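Long-range contacts in arylalkylamine N-Acetyltransferase like 5b (Aedes aegypti, PDB 4FD4), which probably transfers acyl groups from acetyl-CoA or long-chain acyl-CoA to arylalkylamines such as serotonin and dopamine, as a GNAT-fold N-acyltransferase: residues L9-L14 and T60-E65; L17-E22 and K70-V75; L105-L110 and G190-E195. All coordinates share one frame; numbering follows the deposited sequence.

Contacts 1 and 2 lie side by side, their centres about 8 Å apart. They touch where strands 61-66 and 71-81 pair in the central mixed sheet of the GNAT fold. Their segments alternate along the chain: 9-14, 17-22, 60-65, then 70-75. Together they bring the first strand and the first helix against the hairpin of strands 61-66 and 71-81. Contact 3 comes later in the chain and lies on the opposite side of the chain's centre, its centre about 30 Å from that of contact 1 and 29 Å from that of contact 2. There helix 99-115 meets the loop between strands 182-188 and 209-216. Contacts 1 and 2 thus form one local cluster, and contact 3 is separate packing.

Contact 1. Residues L9-L14 and T60-E65; sequences LRVARL and TVVVAE
Arg10 and Glu65 form a two-pronged salt bridge beside an antiparallel strand pair. Arg10 NE bonds Glu65 OE2 at 3.0 Å and Arg10 NH2 bonds Glu65 OE1 at 3.2 Å. Both oxygens lie close to the guanidinium plane. The nitrogens, however, approach from above the carboxylate plane, and the two planes are 56° apart. Arg10 CG sits between the backbone N and the carbonyl carbon (chi1 60°), and the extended chain beyond it carries the guanidinium over Val63 CG2 to the acid. Arg10 NH2 also forms a salt bridge with Glu16, so this one nitrogen serves two carboxylates.

The backbone sets this pair in place. Arg10 and Val63 are a hydrogen-bonded pair: Arg10 N binds Val63 O at 3.0 Å, and Val63 N binds Arg10 O at 2.8 Å. Ala12 N continues the pairing to Val61 O at 2.7 Å. Water 1 lies between Val61 N, from which it accepts, and Ala12 O, and links the two segments just past the end of strand 7-11.

On the other face, Leu9 CD2 packs on Ala64 CB at 4.0 Å. Back on the Arg10 and Val63 side, Ala12 CB meets Val63 CG1 and rests against Val61 CG1 at 3.9 Å.

The pairing joins the edge strand 7-11 of the GNAT sheet to strand 61-66. Helix 143-158 covers the Leu9 and Val62 face through Phe150. Helix 17-28 covers Ala12 and Val61 through Val20. Strand 71-81 continues the sheet beyond strand 61-66, and its Phe72 touches Arg10 and Val63.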
loop_
_atom_site.group_PDB
_atom_site.type_symbol
_atom_site.label_atom_id
_atom_site.label_comp_id
_atom_site.label_asym_id
_atom_site.label_seq_id
_atom_site.Cartn_x
_atom_site.Cartn_y
_atom_site.Cartn_z
ATOM N N LEU A 9 4.056 -3.096 18.401
ATOM C CA LEU A 9 4.321 -3.150 16.963
ATOM C C LEU A 9 5.341 -4.241 16.697
ATOM O O LEU A 9 6.354 -4.317 17.395
ATOM C CB LEU A 9 4.887 -1.827 16.453
ATOM C CG LEU A 9 3.994 -0.595 16.302
ATOM C CD1 LEU A 9 3.535 -0.436 14.879
ATOM C CD2 LEU A 9 2.821 -0.585 17.277
ATOM N N ARG A 10 5.095 -5.073 15.686
ATOM C CA ARG A 10 6.077 -6.094 15.331
ATOM C C ARG A 10 5.814 -6.660 13.947
ATOM O O ARG A 10 4.774 -6.410 13.359
ATOM C CB ARG A 10 6.047 -7.232 16.342
ATOM C CG ARG A 10 4.671 -7.905 16.414
ATOM C CD ARG A 10 4.636 -8.947 17.487
ATOM N NE ARG A 10 3.315 -9.570 17.609
ATOM C CZ ARG A 10 2.854 -10.522 16.806
ATOM N NH1 ARG A 10 3.589 -10.976 15.787
ATOM N NH2 ARG A 10 1.640 -11.013 17.016
ATOM N N VAL A 11 6.752 -7.446 13.438
ATOM C CA VAL A 11 6.572 -8.095 12.148
ATOM C C VAL A 11 5.647 -9.312 12.315
ATOM O O VAL A 11 5.734 -10.040 13.313
ATOM C CB VAL A 11 7.959 -8.466 11.538
ATOM C CG1 VAL A 11 7.817 -9.465 10.403
ATOM C CG2 VAL A 11 8.682 -7.190 11.048
ATOM N N ALA A 12 4.731 -9.507 11.368
ATOM C CA ALA A 12 3.824 -10.658 11.417
ATOM C C ALA A 12 4.575 -11.942 11.057
ATOM O O ALA A 12 5.406 -11.937 10.153
ATOM C CB ALA A 12 2.652 -10.447 10.476
ATOM N N ARG A 13 4.286 -13.033 11.763
ATOM C CA ARG A 13 4.871 -14.333 11.452
ATOM C C ARG A 13 4.030 -15.042 10.392
ATOM O O ARG A 13 2.832 -14.760 10.237
ATOM C CB ARG A 13 4.926 -15.220 12.700
ATOM C CG ARG A 13 5.654 -14.632 13.897
ATOM C CD ARG A 13 5.858 -15.701 14.983
ATOM N NE ARG A 13 4.594 -16.322 15.378
ATOM C CZ ARG A 13 3.766 -15.802 16.280
ATOM N NH1 ARG A 13 4.074 -14.659 16.877
ATOM N NH2 ARG A 13 2.629 -16.417 16.578
ATOM N N LEU A 14 4.649 -15.972 9.673
ATOM C CA LEU A 14 3.923 -16.725 8.654
ATOM C C LEU A 14 2.695 -17.442 9.241
ATOM O O LEU A 14 1.610 -17.450 8.637
ATOM C CB LEU A 14 4.854 -17.708 7.952
ATOM C CG LEU A 14 4.223 -18.498 6.805
ATOM C CD1 LEU A 14 3.636 -17.544 5.774
ATOM C CD2 LEU A 14 5.246 -19.410 6.166
ATOM N N THR A 60 7.950 -8.551 5.842
ATOM C CA THR A 60 7.780 -7.101 5.672
ATOM C C THR A 60 6.321 -6.649 5.900
ATOM O O THR A 60 5.876 -5.603 5.400
ATOM C CB THR A 60 8.324 -6.636 4.313
ATOM O OG1 THR A 60 7.657 -7.347 3.267
ATOM C CG2 THR A 60 9.814 -6.931 4.224
ATOM N N VAL A 61 5.588 -7.466 6.651
ATOM C CA VAL A 61 4.253 -7.114 7.113
ATOM C C VAL A 61 4.343 -6.769 8.589
ATOM O O VAL A 61 4.751 -7.593 9.407
ATOM C CB VAL A 61 3.241 -8.253 6.864
ATOM C CG1 VAL A 61 1.921 -7.963 7.547
ATOM C CG2 VAL A 61 3.029 -8.439 5.364
ATOM N N VAL A 62 4.002 -5.527 8.918
ATOM C CA VAL A 62 4.078 -5.067 10.294
ATOM C C VAL A 62 2.666 -4.927 10.847
ATOM O O VAL A 62 1.779 -4.403 10.179
ATOM C CB VAL A 62 4.778 -3.703 10.429
ATOM C CG1 VAL A 62 4.794 -3.265 11.898
ATOM C CG2 VAL A 62 6.192 -3.751 9.873
ATOM N N VAL A 63 2.465 -5.390 12.074
ATOM C CA VAL A 63 1.166 -5.311 12.689
ATOM C C VAL A 63 1.282 -4.531 13.979
ATOM O O VAL A 63 2.346 -4.509 14.637
ATOM C CB VAL A 63 0.565 -6.695 12.955
ATOM C CG1 VAL A 63 0.172 -7.381 11.639
ATOM C CG2 VAL A 63 1.548 -7.546 13.742
ATOM N N ALA A 64 0.187 -3.853 14.289
ATOM C CA ALA A 64 -0.007 -3.213 15.584
ATOM C C ALA A 64 -1.061 -4.065 16.278
ATOM O O ALA A 64 -2.165 -4.296 15.739
ATOM C CB ALA A 64 -0.497 -1.786 15.409
ATOM N N GLU A 65 -0.699 -4.535 17.469
ATOM C CA GLU A 65 -1.455 -5.539 18.203
ATOM C C GLU A 65 -1.851 -5.003 19.580
ATOM O O GLU A 65 -1.053 -4.361 20.264
ATOM C CB GLU A 65 -0.564 -6.776 18.370
ATOM C CG GLU A 65 -1.147 -7.948 19.137
ATOM C CD GLU A 65 -0.154 -9.110 19.247
ATOM O OE1 GLU A 65 -0.585 -10.284 19.192
ATOM O OE2 GLU A 65 1.063 -8.849 19.384
HETATM O O HOH W 1 5.761 -10.458 7.826
#

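Contact 2. Residues L17-E22 and K70-V75; sequences LEQVRE and KKFIGV
Helix 17-28, the first helix of the GNAT fold, packs here over strand 71-81 of the central sheet. The axes of segments 17-22 and 71-75 approach to 9.1 Å and cross at -52°. Phe72 projects from the strand toward the helix, its ring meeting the turn formed by Gln19 and Val20.

Phe72 CE2 lies 3.3 Å from Gln19 CB, a close approach that is oblique to the ring. The ring edge faces the backbone, with Val20 N near the ring plane and 3.9 Å from Phe72 CE2. Val20 CG2 touches the same ring carbon from the next position of the helix, at 4.2 Å. The other methyl branch, Val20 CG1, stands anti to the backbone N (chi1 177°) and meets Val75 CG2 at 4.4 Å. Val20 thus spans two strand residues, one with each methyl.

The ring is held from other directions too. Val63 and Glu65 of the adjacent strand touch it, as do Glu16 and Ile23. Val75 in turn packs on Ile23 and Leu24, which extends the apolar layer along the helix. Between Phe72 and Val75 the strand carries a classic beta bulge, in which Ile73 and Gly74 both face Ala64. A second bulge, of the G1 type, lies at Lys70 and Lys71.

Toward Lys70 the contact turns polar. Gln19 bends at chi2 (88°), which turns its amide toward the lysine end of the strand segment. Water 2 joins the two side chains by accepting from Gln19 NE2 at 2.7 Å and from Lys70 NZ at 2.6 Å.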
loop_
_atom_site.group_PDB
_atom_site.type_symbol
_atom_site.label_atom_id
_atom_site.label_comp_id
_atom_site.label_asym_id
_atom_site.label_seq_id
_atom_site.Cartn_x
_atom_site.Cartn_y
_atom_site.Cartn_z
ATOM N N LEU A 17 -0.703 -15.653 9.147
ATOM C CA LEU A 17 -1.332 -15.251 7.896
ATOM C C LEU A 17 -2.846 -14.997 8.053
ATOM O O LEU A 17 -3.375 -13.972 7.588
ATOM C CB LEU A 17 -1.061 -16.309 6.826
ATOM C CG LEU A 17 -1.394 -15.885 5.398
ATOM C CD1 LEU A 17 -0.137 -15.493 4.629
ATOM C CD2 LEU A 17 -2.120 -17.015 4.708
ATOM N N GLU A 18 -3.554 -15.899 8.727
ATOM C CA GLU A 18 -5.001 -15.723 8.848
ATOM C C GLU A 18 -5.375 -14.460 9.625
ATOM O O GLU A 18 -6.295 -13.725 9.229
ATOM C CB GLU A 18 -5.690 -16.975 9.420
ATOM C CG GLU A 18 -5.918 -18.073 8.377
ATOM C CD GLU A 18 -6.594 -17.555 7.106
ATOM O OE1 GLU A 18 -7.633 -16.860 7.210
ATOM O OE2 GLU A 18 -6.087 -17.847 5.999
ATOM N N GLN A 19 -4.651 -14.166 10.701
ATOM C CA GLN A 19 -4.924 -12.914 11.401
ATOM C C GLN A 19 -4.637 -11.710 10.498
ATOM O O GLN A 19 -5.369 -10.716 10.533
ATOM C CB GLN A 19 -4.140 -12.814 12.707
ATOM C CG GLN A 19 -4.548 -13.860 13.739
ATOM C CD GLN A 19 -3.779 -15.153 13.578
ATOM O OE1 GLN A 19 -4.108 -15.988 12.731
ATOM N NE2 GLN A 19 -2.740 -15.331 14.399
ATOM N N VAL A 20 -3.597 -11.799 9.668
ATOM C CA VAL A 20 -3.297 -10.665 8.797
ATOM C C VAL A 20 -4.491 -10.554 7.856
ATOM O O VAL A 20 -5.060 -9.471 7.671
ATOM C CB VAL A 20 -1.972 -10.858 8.027
ATOM C CG1 VAL A 20 -1.725 -9.696 7.066
ATOM C CG2 VAL A 20 -0.786 -10.987 9.016
ATOM N N ARG A 21 -4.937 -11.701 7.345
ATOM C CA ARG A 21 -6.061 -11.694 6.423
ATOM C C ARG A 21 -7.212 -10.952 7.108
ATOM O O ARG A 21 -7.838 -10.041 6.521
ATOM C CB ARG A 21 -6.462 -13.133 6.033
ATOM C CG ARG A 21 -7.362 -13.241 4.790
ATOM C CD ARG A 21 -8.062 -14.615 4.684
ATOM N NE ARG A 21 -7.129 -15.734 4.553
ATOM C CZ ARG A 21 -6.658 -16.197 3.395
ATOM N NH1 ARG A 21 -7.030 -15.636 2.249
ATOM N NH2 ARG A 21 -5.811 -17.224 3.379
ATOM N N GLU A 22 -7.533 -11.310 8.331
ATOM C CA GLU A 22 -8.678 -10.694 8.985
ATOM C C GLU A 22 -8.537 -9.210 9.112
ATOM O O GLU A 22 -9.476 -8.529 8.856
ATOM C CB GLU A 22 -8.977 -11.264 10.362
ATOM C CG GLU A 22 -10.288 -10.724 10.984
ATOM C CD GLU A 22 -10.171 -9.365 11.762
ATOM O OE1 GLU A 22 -9.132 -9.044 12.362
ATOM O OE2 GLU A 22 -11.164 -8.629 11.811
ATOM N N LYS A 70 -5.437 -9.532 22.635
ATOM C CA LYS A 70 -4.915 -10.485 21.647
ATOM C C LYS A 70 -5.570 -10.234 20.293
ATOM O O LYS A 70 -6.267 -11.102 19.762
ATOM C CB LYS A 70 -5.147 -11.933 22.095
ATOM C CG LYS A 70 -4.106 -12.940 21.571
ATOM C CD LYS A 70 -4.149 -13.075 20.044
ATOM C CE LYS A 70 -2.757 -12.950 19.427
ATOM N NZ LYS A 70 -2.820 -12.753 17.950
ATOM N N LYS A 71 -5.326 -9.048 19.737
ATOM C CA LYS A 71 -6.045 -8.571 18.557
ATOM C C LYS A 71 -5.198 -7.606 17.722
ATOM O O LYS A 71 -4.569 -6.695 18.269
ATOM C CB LYS A 71 -7.329 -7.865 19.015
ATOM C CG LYS A 71 -8.060 -7.068 17.944
ATOM C CD LYS A 71 -9.163 -6.217 18.578
ATOM C CE LYS A 71 -9.986 -5.479 17.526
ATOM N NZ LYS A 71 -11.092 -4.695 18.153
ATOM N N PHE A 72 -5.178 -7.794 16.404
ATOM C CA PHE A 72 -4.518 -6.826 15.539
ATOM C C PHE A 72 -5.411 -5.582 15.420
ATOM O O PHE A 72 -6.640 -5.687 15.354
ATOM C CB PHE A 72 -4.253 -7.412 14.146
ATOM C CG PHE A 72 -3.177 -8.472 14.110
ATOM C CD1 PHE A 72 -2.306 -8.650 15.182
ATOM C CD2 PHE A 72 -3.029 -9.287 12.984
ATOM C CE1 PHE A 72 -1.322 -9.631 15.138
ATOM C CE2 PHE A 72 -2.046 -10.262 12.936
ATOM C CZ PHE A 72 -1.192 -10.440 14.008
ATOM N N ILE A 73 -4.800 -4.407 15.378
ATOM C CA ILE A 73 -5.564 -3.178 15.235
ATOM C C ILE A 73 -4.906 -2.245 14.232
ATOM O O ILE A 73 -5.370 -1.125 14.001
ATOM C CB ILE A 73 -5.704 -2.442 16.581
ATOM C CG1 ILE A 73 -4.316 -2.144 17.147
ATOM C CG2 ILE A 73 -6.521 -3.282 17.550
ATOM C CD1 ILE A 73 -4.325 -1.205 18.329
ATOM N N GLY A 74 -3.797 -2.692 13.654
ATOM C CA GLY A 74 -3.222 -1.944 12.551
ATOM C C GLY A 74 -2.342 -2.854 11.717
ATOM O O GLY A 74 -1.883 -3.888 12.210
ATOM N N VAL A 75 -2.100 -2.482 10.468
ATOM C CA VAL A 75 -1.234 -3.312 9.618
ATOM C C VAL A 75 -0.604 -2.456 8.532
ATOM O O VAL A 75 -1.200 -1.479 8.072
ATOM C CB VAL A 75 -2.017 -4.494 9.002
ATOM C CG1 VAL A 75 -3.201 -3.963 8.178
ATOM C CG2 VAL A 75 -1.089 -5.426 8.110
HETATM O O HOH W 2 -1.307 -14.312 16.440
#

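Contact 3. Residues L105-L110 and G190-E195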
loop_
_atom_site.group_PDB
_atom_site.type_symbol
_atom_site.label_atom_id
_atom_site.label_comp_id
_atom_site.label_asym_id
_atom_site.label_seq_id
_atom_site.Cartn_x
_atom_site.Cartn_y
_atom_site.Cartn_z
ATOM N N LEU A 105 -3.893 -3.657 -10.839
ATOM C CA LEU A 105 -2.480 -3.920 -11.099
ATOM C C LEU A 105 -1.915 -2.967 -12.146
ATOM O O LEU A 105 -0.809 -2.443 -11.976
ATOM C CB LEU A 105 -2.290 -5.359 -11.571
ATOM C CG LEU A 105 -1.788 -6.361 -10.545
ATOM C CD1 LEU A 105 -1.861 -7.781 -11.120
ATOM C CD2 LEU A 105 -0.360 -6.010 -10.141
ATOM N N LYS A 106 -2.661 -2.746 -13.227
ATOM C CA LYS A 106 -2.231 -1.757 -14.226
ATOM C C LYS A 106 -2.139 -0.357 -13.667
ATOM O O LYS A 106 -1.187 0.376 -13.967
ATOM C CB LYS A 106 -3.154 -1.760 -15.447
ATOM C CG LYS A 106 -3.088 -3.024 -16.281
ATOM C CD LYS A 106 -4.224 -2.990 -17.287
ATOM C CE LYS A 106 -4.298 -4.266 -18.093
ATOM N NZ LYS A 106 -5.339 -4.145 -19.147
ATOM N N LEU A 107 -3.127 0.032 -12.868
ATOM C CA LEU A 107 -3.049 1.328 -12.185
ATOM C C LEU A 107 -1.806 1.482 -11.283
ATOM O O LEU A 107 -1.106 2.504 -11.325
ATOM C CB LEU A 107 -4.319 1.594 -11.380
ATOM C CG LEU A 107 -4.288 2.784 -10.422
ATOM C CD1 LEU A 107 -4.070 4.110 -11.164
ATOM C CD2 LEU A 107 -5.587 2.825 -9.629
ATOM N N LEU A 108 -1.545 0.469 -10.468
ATOM C CA LEU A 108 -0.383 0.452 -9.574
ATOM C C LEU A 108 0.918 0.539 -10.358
ATOM O O LEU A 108 1.847 1.268 -9.983
ATOM C CB LEU A 108 -0.371 -0.828 -8.735
ATOM C CG LEU A 108 -1.524 -0.995 -7.747
ATOM C CD1 LEU A 108 -1.418 -2.337 -7.006
ATOM C CD2 LEU A 108 -1.540 0.162 -6.771
ATOM N N ALA A 109 0.980 -0.241 -11.433
ATOM C CA ALA A 109 2.114 -0.214 -12.343
ATOM C C ALA A 109 2.327 1.200 -12.885
ATOM O O ALA A 109 3.457 1.682 -12.940
ATOM C CB ALA A 109 1.904 -1.208 -13.489
ATOM N N LEU A 110 1.251 1.867 -13.280
ATOM C CA LEU A 110 1.363 3.240 -13.797
ATOM C C LEU A 110 1.917 4.167 -12.722
ATOM O O LEU A 110 2.796 5.002 -12.986
ATOM C CB LEU A 110 -0.002 3.758 -14.257
ATOM C CG LEU A 110 -0.140 5.265 -14.517
ATOM C CD1 LEU A 110 0.789 5.726 -15.633
ATOM C CD2 LEU A 110 -1.584 5.595 -14.864
ATOM N N GLY A 190 -10.176 9.772 -10.631
ATOM C CA GLY A 190 -11.252 9.840 -11.611
ATOM C C GLY A 190 -10.767 10.184 -13.010
ATOM O O GLY A 190 -11.464 9.949 -13.998
ATOM N N ASP A 191 -9.566 10.745 -13.100
ATOM C CA ASP A 191 -8.987 11.062 -14.399
ATOM C C ASP A 191 -8.255 9.868 -15.030
ATOM O O ASP A 191 -7.852 9.927 -16.193
ATOM C CB ASP A 191 -8.061 12.276 -14.301
ATOM C CG ASP A 191 -8.812 13.563 -14.003
ATOM O OD1 ASP A 191 -10.042 13.605 -14.225
ATOM O OD2 ASP A 191 -8.168 14.538 -13.551
ATOM N N TYR A 192 -8.086 8.788 -14.267
ATOM C CA TYR A 192 -7.402 7.605 -14.784
ATOM C C TYR A 192 -8.159 6.963 -15.944
ATOM O O TYR A 192 -9.381 6.804 -15.891
ATOM C CB TYR A 192 -7.146 6.552 -13.685
ATOM C CG TYR A 192 -6.532 5.273 -14.231
ATOM C CD1 TYR A 192 -5.184 5.221 -14.588
ATOM C CD2 TYR A 192 -7.297 4.128 -14.401
ATOM C CE1 TYR A 192 -4.615 4.059 -15.101
ATOM C CE2 TYR A 192 -6.732 2.958 -14.916
ATOM C CZ TYR A 192 -5.395 2.937 -15.264
ATOM O OH TYR A 192 -4.829 1.790 -15.762
ATOM N N ARG A 193 -7.409 6.601 -16.983
ATOM C CA ARG A 193 -7.927 5.902 -18.148
ATOM C C ARG A 193 -6.954 4.785 -18.498
ATOM O O ARG A 193 -5.756 5.028 -18.585
ATOM C CB ARG A 193 -8.007 6.859 -19.338
ATOM C CG ARG A 193 -8.981 8.005 -19.175
ATOM C CD ARG A 193 -10.404 7.494 -19.082
ATOM N NE ARG A 193 -11.335 8.612 -18.999
ATOM C CZ ARG A 193 -11.615 9.257 -17.872
ATOM N NH1 ARG A 193 -11.034 8.887 -16.736
ATOM N NH2 ARG A 193 -12.472 10.272 -17.880
ATOM N N ASP A 194 -7.442 3.565 -18.704
ATOM C CA ASP A 194 -6.541 2.500 -19.137
ATOM C C ASP A 194 -6.213 2.643 -20.635
ATOM O O ASP A 194 -6.559 3.658 -21.251
ATOM C CB ASP A 194 -7.084 1.111 -18.779
ATOM C CG ASP A 194 -8.296 0.724 -19.604
ATOM O OD1 ASP A 194 -8.744 1.545 -20.435
ATOM O OD2 ASP A 194 -8.802 -0.402 -19.406
ATOM N N GLU A 195 -5.536 1.654 -21.213
ATOM C CA GLU A 195 -5.123 1.736 -22.621
ATOM C C GLU A 195 -6.316 1.688 -23.584
ATOM O O GLU A 195 -6.212 2.111 -24.740
ATOM C CB GLU A 195 -4.095 0.651 -22.966
ATOM C CG GLU A 195 -4.667 -0.729 -23.258
ATOM C CD GLU A 195 -4.940 -1.540 -22.001
ATOM O OE1 GLU A 195 -4.636 -1.048 -20.894
ATOM O OE2 GLU A 195 -5.457 -2.674 -22.120
HETATM O O HOH W 3 -7.193 -1.973 -17.387
#
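Tyr192 presses its ring against two leucines of helix 99-115, and this is the tight part of the contact. Leu107 CD1 sits over one face as a CH-pi contact, 4.0 Å from the ring centroid and 22° off the normal. Leu110 CD2 comes in at the edge instead, near the ring plane and 3.4 Å from Tyr192 CE1. The two methyls therefore hold the ring from one face and from its edge. Tyr192 CG is anti to the backbone N (chi1 176°), which sends the ring from the loop to the helix. Its hydroxyl end lies alongside the helix, with Tyr192 OH 3.9 Å from Lys106 CB.

The outer side is looser and charged. Lys106 reaches out along an extended chain and crosses Glu195 at about a right angle. Lys106 NZ and Glu195 OE2 form a salt bridge at 3.3 Å, weak as a hydrogen bond. Glu195 itself is exposed to solvent. Water 3 donates to Asp194 OD2 at 3.0 Å and weakly links it to Lys106 NZ. Within the loop, Arg193 NH1 bonds both Gly190 O and Tyr192 O.

The contact is structural packing that ties helix 99-115 to the loop between strands 182-188 and 209-216. Phe201 touches both Leu107 and Tyr192. Leu187 of strand 182-188 meets both leucines, while Met89 of helix 85-95 packs on Leu105, Leu108 and Ala109.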